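Local coordinates for protein haloacid dehalogenase-like hydrolase (Salmonella enterica subsp. enterica serovar Typhi, PDB 4EZE) that probably hydrolyses O-phosphoserine to serine and phosphate with the help of magnesium, as the last step of serine biosynthesis, at residues I120-E131 with V170-S181. Sequence-based numbering, arbitrary orientation.
Sequences IAEEGVDEIARE and VLNAVCDRMTLS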
ATOM      1  N   ILE A 120       1.150   8.025   2.662  1.00 54.98           N
ATOM      2  CA  ILE A 120       2.081   9.121   2.939  1.00 34.99           C
ATOM      3  C   ILE A 120       3.408   8.503   3.294  1.00 47.99           C
ATOM      4  O   ILE A 120       3.431   7.365   3.740  1.00 39.82           O
ATOM      5  CB  ILE A 120       1.583  10.039   4.082  1.00 52.03           C
ATOM      6  CG1 ILE A 120       1.335   9.240   5.365  1.00 51.57           C
ATOM      7  CG2 ILE A 120       0.296  10.750   3.680  1.00 36.30           C
ATOM      8  CD1 ILE A 120       1.054  10.127   6.568  1.00 57.63           C
ATOM      9  N   ALA A 121       4.516   9.206   3.060  1.00 44.95           N
ATOM     10  CA  ALA A 121       5.817   8.612   3.378  1.00 48.48           C
ATOM     11  C   ALA A 121       6.043   8.514   4.886  1.00 54.93           C
ATOM     12  O   ALA A 121       6.791   7.645   5.366  1.00 67.48           O
ATOM     13  CB  ALA A 121       6.948   9.383   2.711  1.00 55.61           C
ATOM     14  N   GLU A 122       5.373   9.370   5.648  1.00 48.72           N
ATOM     15  CA  GLU A 122       5.722   9.490   7.069  1.00 58.04           C
ATOM     16  C   GLU A 122       4.897   8.635   8.029  1.00 69.24           C
ATOM     17  O   GLU A 122       3.936   7.962   7.642  1.00 57.42           O
ATOM     18  CB  GLU A 122       5.685  10.964   7.508  1.00 57.49           C
ATOM     19  CG  GLU A 122       6.574  11.903   6.680  1.00 49.50           C
ATOM     20  CD  GLU A 122       5.866  12.464   5.470  1.00 69.02           C
ATOM     21  OE1 GLU A 122       4.713  12.054   5.219  1.00 65.55           O
ATOM     22  OE2 GLU A 122       6.465  13.314   4.770  1.00 78.40           O
ATOM     23  N   GLU A 123       5.300   8.670   9.292  1.00 68.09           N
ATOM     24  CA  GLU A 123       4.548   8.053  10.357  1.00 46.88           C
ATOM     25  C   GLU A 123       3.900   9.144  11.224  1.00 60.07           C
ATOM     26  O   GLU A 123       4.549   9.742  12.068  1.00 58.25           O
ATOM     27  CB  GLU A 123       5.456   7.207  11.236  1.00 50.60           C
ATOM     28  CG  GLU A 123       6.067   5.984  10.577  1.00 54.03           C
ATOM     29  CD  GLU A 123       5.134   4.789  10.565  1.00 70.00           C
ATOM     30  OE1 GLU A 123       4.727   4.342  11.656  1.00 81.34           O
ATOM     31  OE2 GLU A 123       4.828   4.285   9.458  1.00 66.20           O
ATOM     32  N   GLY A 124       2.609   9.367  11.022  1.00 41.65           N
ATOM     33  CA  GLY A 124       1.875  10.459  11.661  1.00 52.90           C
ATOM     34  C   GLY A 124       2.156  10.674  13.138  1.00 71.29           C
ATOM     35  O   GLY A 124       2.523  11.768  13.549  1.00 57.40           O
ATOM     36  N   VAL A 125       1.971   9.641  13.946  1.00 51.75           N
ATOM     37  CA  VAL A 125       2.209   9.774  15.374  1.00 51.10           C
ATOM     38  C   VAL A 125       3.669  10.040  15.753  1.00 70.72           C
ATOM     39  O   VAL A 125       3.933  10.770  16.710  1.00 52.27           O
ATOM     40  CB  VAL A 125       1.674   8.563  16.158  1.00 60.07           C
ATOM     41  CG1 VAL A 125       2.179   8.597  17.595  1.00 46.03           C
ATOM     42  CG2 VAL A 125       0.155   8.560  16.131  1.00 54.59           C
ATOM     43  N   ASP A 126       4.611   9.444  15.024  1.00 47.08           N
ATOM     44  CA  ASP A 126       6.029   9.757  15.220  1.00 67.88           C
ATOM     45  C   ASP A 126       6.311  11.213  14.921  1.00 52.86           C
ATOM     46  O   ASP A 126       7.096  11.853  15.617  1.00 53.04           O
ATOM     47  CB  ASP A 126       6.916   8.924  14.307  1.00 52.26           C
ATOM     48  CG  ASP A 126       7.011   7.498  14.751  1.00 62.24           C
ATOM     49  OD1 ASP A 126       6.404   7.160  15.790  1.00 88.08           O
ATOM     50  OD2 ASP A 126       7.691   6.715  14.053  1.00 82.27           O
ATOM     51  N   GLU A 127       5.688  11.725  13.869  1.00 50.35           N
ATOM     52  CA  GLU A 127       5.907  13.100  13.473  1.00 50.31           C
ATOM     53  C   GLU A 127       5.355  14.048  14.512  1.00 62.71           C
ATOM     54  O   GLU A 127       5.903  15.112  14.732  1.00 62.98           O
ATOM     55  CB  GLU A 127       5.259  13.382  12.130  1.00 48.87           C
ATOM     56  CG  GLU A 127       6.013  12.745  10.983  1.00 68.88           C
ATOM     57  CD  GLU A 127       7.408  13.316  10.834  1.00 67.43           C
ATOM     58  OE1 GLU A 127       7.540  14.555  10.726  1.00 90.15           O
ATOM     59  OE2 GLU A 127       8.367  12.526  10.821  1.00 65.57           O
ATOM     60  N   ILE A 128       4.252  13.675  15.143  1.00 58.43           N
ATOM     61  CA  ILE A 128       3.695  14.540  16.156  1.00 61.87           C
ATOM     62  C   ILE A 128       4.640  14.555  17.347  1.00 65.37           C
ATOM     63  O   ILE A 128       4.945  15.607  17.893  1.00 55.24           O
ATOM     64  CB  ILE A 128       2.329  14.049  16.587  1.00 66.89           C
ATOM     65  CG1 ILE A 128       1.365  14.140  15.407  1.00 64.46           C
ATOM     66  CG2 ILE A 128       1.833  14.859  17.775  1.00 66.67           C
ATOM     67  CD1 ILE A 128       0.045  13.462  15.693  1.00 53.81           C
ATOM     68  N   ALA A 129       5.121  13.371  17.713  1.00 53.78           N
ATOM     69  CA  ALA A 129       6.100  13.196  18.758  1.00 62.56           C
ATOM     70  C   ALA A 129       7.337  14.047  18.557  1.00 57.37           C
ATOM     71  O   ALA A 129       7.798  14.708  19.497  1.00 71.61           O
ATOM     72  CB  ALA A 129       6.499  11.735  18.863  1.00 62.17           C
ATOM     73  N   ARG A 130       7.895  14.027  17.352  1.00 55.00           N
ATOM     74  CA  ARG A 130       9.117  14.781  17.140  1.00 63.12           C
ATOM     75  C   ARG A 130       8.832  16.272  17.241  1.00 64.72           C
ATOM     76  O   ARG A 130       9.628  17.024  17.786  1.00 61.67           O
ATOM     77  CB  ARG A 130       9.833  14.422  15.834  1.00 86.89           C
ATOM     78  CG  ARG A 130      11.352  14.400  16.013  1.00130.88           C
ATOM     79  CD  ARG A 130      12.127  14.179  14.724  1.00 85.69           C
ATOM     80  NE  ARG A 130      11.701  15.122  13.701  1.00107.34           N
ATOM     81  CZ  ARG A 130      11.023  14.771  12.617  1.00122.42           C
ATOM     82  NH1 ARG A 130      10.730  13.491  12.425  1.00 86.25           N
ATOM     83  NH2 ARG A 130      10.651  15.689  11.726  1.00 82.54           N
ATOM     84  N   GLU A 131       7.679  16.695  16.741  1.00 48.50           N
ATOM     85  CA  GLU A 131       7.271  18.084  16.869  1.00 51.37           C
ATOM     86  C   GLU A 131       7.196  18.509  18.349  1.00 61.79           C
ATOM     87  O   GLU A 131       7.397  19.672  18.673  1.00 71.71           O
ATOM     88  CB  GLU A 131       5.914  18.287  16.210  1.00 52.93           C
ATOM     89  CG  GLU A 131       5.395  19.705  16.264  1.00 70.94           C
ATOM     90  CD  GLU A 131       5.987  20.558  15.168  1.00 89.60           C
ATOM     91  OE1 GLU A 131       6.887  20.061  14.454  1.00 86.52           O
ATOM     92  OE2 GLU A 131       5.551  21.718  15.018  1.00 85.58           O
ATOM     93  N   VAL A 170      -1.455  22.217  16.093  1.00 46.67           N
ATOM     94  CA  VAL A 170      -0.186  21.533  15.948  1.00 42.87           C
ATOM     95  C   VAL A 170      -0.387  20.305  15.039  1.00 57.35           C
ATOM     96  O   VAL A 170       0.362  20.081  14.077  1.00 61.73           O
ATOM     97  CB  VAL A 170       0.349  21.106  17.326  1.00 61.52           C
ATOM     98  CG1 VAL A 170       1.536  20.160  17.191  1.00 52.05           C
ATOM     99  CG2 VAL A 170       0.722  22.340  18.131  1.00 69.46           C
ATOM    100  N   LEU A 171      -1.429  19.538  15.349  1.00 55.63           N
ATOM    101  CA  LEU A 171      -1.826  18.372  14.578  1.00 62.49           C
ATOM    102  C   LEU A 171      -2.085  18.717  13.115  1.00 67.83           C
ATOM    103  O   LEU A 171      -1.607  18.029  12.202  1.00 58.18           O
ATOM    104  CB  LEU A 171      -3.093  17.788  15.177  1.00 51.94           C
ATOM    105  CG  LEU A 171      -2.980  17.184  16.567  1.00 53.26           C
ATOM    106  CD1 LEU A 171      -4.381  16.881  17.080  1.00 42.20           C
ATOM    107  CD2 LEU A 171      -2.144  15.912  16.544  1.00 53.39           C
ATOM    108  N   ASN A 172      -2.851  19.771  12.884  1.00 53.93           N
ATOM    109  CA  ASN A 172      -3.151  20.175  11.526  1.00 58.08           C
ATOM    110  C   ASN A 172      -1.872  20.557  10.805  1.00 83.48           C
ATOM    111  O   ASN A 172      -1.687  20.231   9.640  1.00 62.25           O
ATOM    112  CB  ASN A 172      -4.134  21.339  11.515  1.00 59.02           C
ATOM    113  CG  ASN A 172      -5.565  20.896  11.721  1.00 87.01           C
ATOM    114  OD1 ASN A 172      -5.953  19.804  11.321  1.00 73.63           O
ATOM    115  ND2 ASN A 172      -6.362  21.752  12.335  1.00 87.90           N
ATOM    116  N   ALA A 173      -0.992  21.254  11.509  1.00 54.17           N
ATOM    117  CA  ALA A 173       0.279  21.656  10.941  1.00 66.35           C
ATOM    118  C   ALA A 173       1.123  20.445  10.602  1.00 56.01           C
ATOM    119  O   ALA A 173       1.764  20.405   9.565  1.00 69.73           O
ATOM    120  CB  ALA A 173       1.017  22.556  11.894  1.00 46.42           C
ATOM    121  N   VAL A 174       1.128  19.462  11.488  1.00 63.78           N
ATOM    122  CA  VAL A 174       1.886  18.246  11.253  1.00 53.86           C
ATOM    123  C   VAL A 174       1.331  17.513  10.048  1.00 61.62           C
ATOM    124  O   VAL A 174       2.071  17.005   9.219  1.00 50.75           O
ATOM    125  CB  VAL A 174       1.855  17.326  12.471  1.00 63.66           C
ATOM    126  CG1 VAL A 174       2.532  16.017  12.156  1.00 70.22           C
ATOM    127  CG2 VAL A 174       2.529  17.993  13.640  1.00 56.38           C
ATOM    128  N   CYS A 175       0.012  17.478   9.955  1.00 55.57           N
ATOM    129  CA  CYS A 175      -0.661  16.835   8.844  1.00 70.15           C
ATOM    130  C   CYS A 175      -0.324  17.538   7.542  1.00 71.73           C
ATOM    131  O   CYS A 175      -0.127  16.906   6.519  1.00 66.89           O
ATOM    132  CB  CYS A 175      -2.167  16.845   9.061  1.00 60.92           C
ATOM    133  SG  CYS A 175      -3.071  15.946   7.820  1.00 75.15           S
ATOM    134  N   ASP A 176      -0.255  18.858   7.600  1.00 76.99           N
ATOM    135  CA  ASP A 176       0.022  19.673   6.428  1.00 57.76           C
ATOM    136  C   ASP A 176       1.386  19.398   5.815  1.00 58.47           C
ATOM    137  O   ASP A 176       1.547  19.475   4.608  1.00 62.70           O
ATOM    138  CB  ASP A 176      -0.157  21.155   6.740  1.00 69.69           C
ATOM    139  CG  ASP A 176      -1.611  21.571   6.756  1.00 85.28           C
ATOM    140  OD1 ASP A 176      -2.481  20.695   6.602  1.00 83.32           O
ATOM    141  OD2 ASP A 176      -1.886  22.774   6.920  1.00 83.53           O
ATOM    142  N   ARG A 177       2.379  19.120   6.643  1.00 56.70           N
ATOM    143  CA  ARG A 177       3.719  18.860   6.130  1.00 76.85           C
ATOM    144  C   ARG A 177       3.992  17.397   5.728  1.00 88.12           C
ATOM    145  O   ARG A 177       5.094  17.057   5.315  1.00 53.78           O
ATOM    146  CB  ARG A 177       4.791  19.402   7.074  1.00 70.26           C
ATOM    147  CG  ARG A 177       4.906  18.695   8.390  1.00 70.25           C
ATOM    148  CD  ARG A 177       6.172  19.126   9.085  1.00 80.99           C
ATOM    149  NE  ARG A 177       6.602  18.151  10.074  1.00 96.28           N
ATOM    150  CZ  ARG A 177       6.415  18.289  11.379  1.00102.45           C
ATOM    151  NH1 ARG A 177       5.816  19.372  11.846  1.00 77.77           N
ATOM    152  NH2 ARG A 177       6.835  17.349  12.211  1.00 74.77           N
ATOM    153  N   MET A 178       2.988  16.539   5.867  1.00 67.17           N
ATOM    154  CA  MET A 178       3.100  15.149   5.441  1.00 72.37           C
ATOM    155  C   MET A 178       3.188  15.097   3.923  1.00 85.28           C
ATOM    156  O   MET A 178       2.602  15.933   3.249  1.00 61.92           O
ATOM    157  CB  MET A 178       1.893  14.344   5.913  1.00 67.90           C
ATOM    158  CG  MET A 178       1.814  14.153   7.410  1.00 77.51           C
ATOM    159  SD  MET A 178       3.398  13.709   8.131  1.00 95.80           S
ATOM    160  CE  MET A 178       2.857  12.895   9.616  1.00200.00           C
ATOM    161  N   THR A 179       3.913  14.126   3.376  1.00 67.54           N
ATOM    162  CA  THR A 179       4.060  14.070   1.925  1.00 66.57           C
ATOM    163  C   THR A 179       3.423  12.836   1.317  1.00 57.64           C
ATOM    164  O   THR A 179       3.645  11.706   1.770  1.00 71.53           O
ATOM    165  CB  THR A 179       5.538  14.147   1.501  1.00 67.17           C
ATOM    166  OG1 THR A 179       6.312  13.305   2.356  1.00 70.11           O
ATOM    167  CG2 THR A 179       6.048  15.584   1.634  1.00 95.01           C
ATOM    168  N   LEU A 180       2.603  13.079   0.303  1.00 59.43           N
ATOM    169  CA  LEU A 180       2.053  12.034  -0.543  1.00 51.08           C
ATOM    170  C   LEU A 180       3.174  11.138  -1.031  1.00 49.89           C
ATOM    171  O   LEU A 180       4.234  11.643  -1.402  1.00 49.34           O
ATOM    172  CB  LEU A 180       1.435  12.684  -1.757  1.00 49.09           C
ATOM    173  CG  LEU A 180       0.279  11.847  -2.234  1.00 58.12           C
ATOM    174  CD1 LEU A 180      -0.383  11.363  -0.968  1.00 47.82           C
ATOM    175  CD2 LEU A 180      -0.683  12.657  -3.081  1.00 68.69           C
ATOM    176  N   SER A 181       2.953   9.822  -1.021  1.00 50.15           N
ATOM    177  CA  SER A 181       3.924   8.877  -1.581  1.00 46.84           C
ATOM    178  C   SER A 181       3.892   9.054  -3.083  1.00 45.30           C
ATOM    179  O   SER A 181       2.825   9.316  -3.646  1.00 44.46           O
ATOM    180  CB  SER A 181       3.571   7.428  -1.241  1.00 44.01           C
ATOM    181  OG  SER A 181       3.989   7.083   0.072  1.00 45.50           O
TER
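The guanidinium of Arg-177 lies between two carboxylates of helix 124-131. Glu-127 OE1 sits at its edge, 3.2 Å from Arg-177 NH2 and close to the guanidinium plane, although the two flat groups stand 80° apart. Glu-131 OE1 approaches obliquely, 2.9 Å from Arg-177 NH1, and is itself met from above its carboxylate plane. Glu-127 OE2 binds Arg-130 NH1, so one carboxylate is shared by two arginines and, with Glu-131, completes a four-residue salt-bridge network. Arginine suits this place because its extended chain carries several donors to acids one helical turn apart.

At the other end, the carboxylate of Glu-122 holds Thr-179: OE1 takes a nearly straight bond from Thr-179 N (2.9 Å), met on the syn side. A bend at chi2 (88°) turns the Glu-122 carboxylate to this backbone. Beside it, Ala-121 N donates to Thr-179 O (2.9 Å), next to the single bridge pairing Ile-120 with Leu-180.

Between these polar ends runs flexible Met-178, its CE tucked against Gly-124 CA (3.3 Å) and Glu-127 CG. Farther along the helices, Ile-128 CD1 presses on Leu-171 CD2 (3.4 Å), and the side chains of Ile-128 and Val-174 cross at about a right angle, Ile-128 CG1 lying 3.9 Å from Val-174 CG1; branched aliphatic chains fill such a helix interface well.

Gly-124 N is hydrogen-bonded to Asp-116 OD1 of the predicted proton donor, a sodium ligand, fastening the cap's start beside the metal site. The Ile-120/Leu-180 bridge joins the outgoing and returning linkers of the helical C1 cap inserted after strand 110-113, characteristic of SerB-family HAD phosphatases.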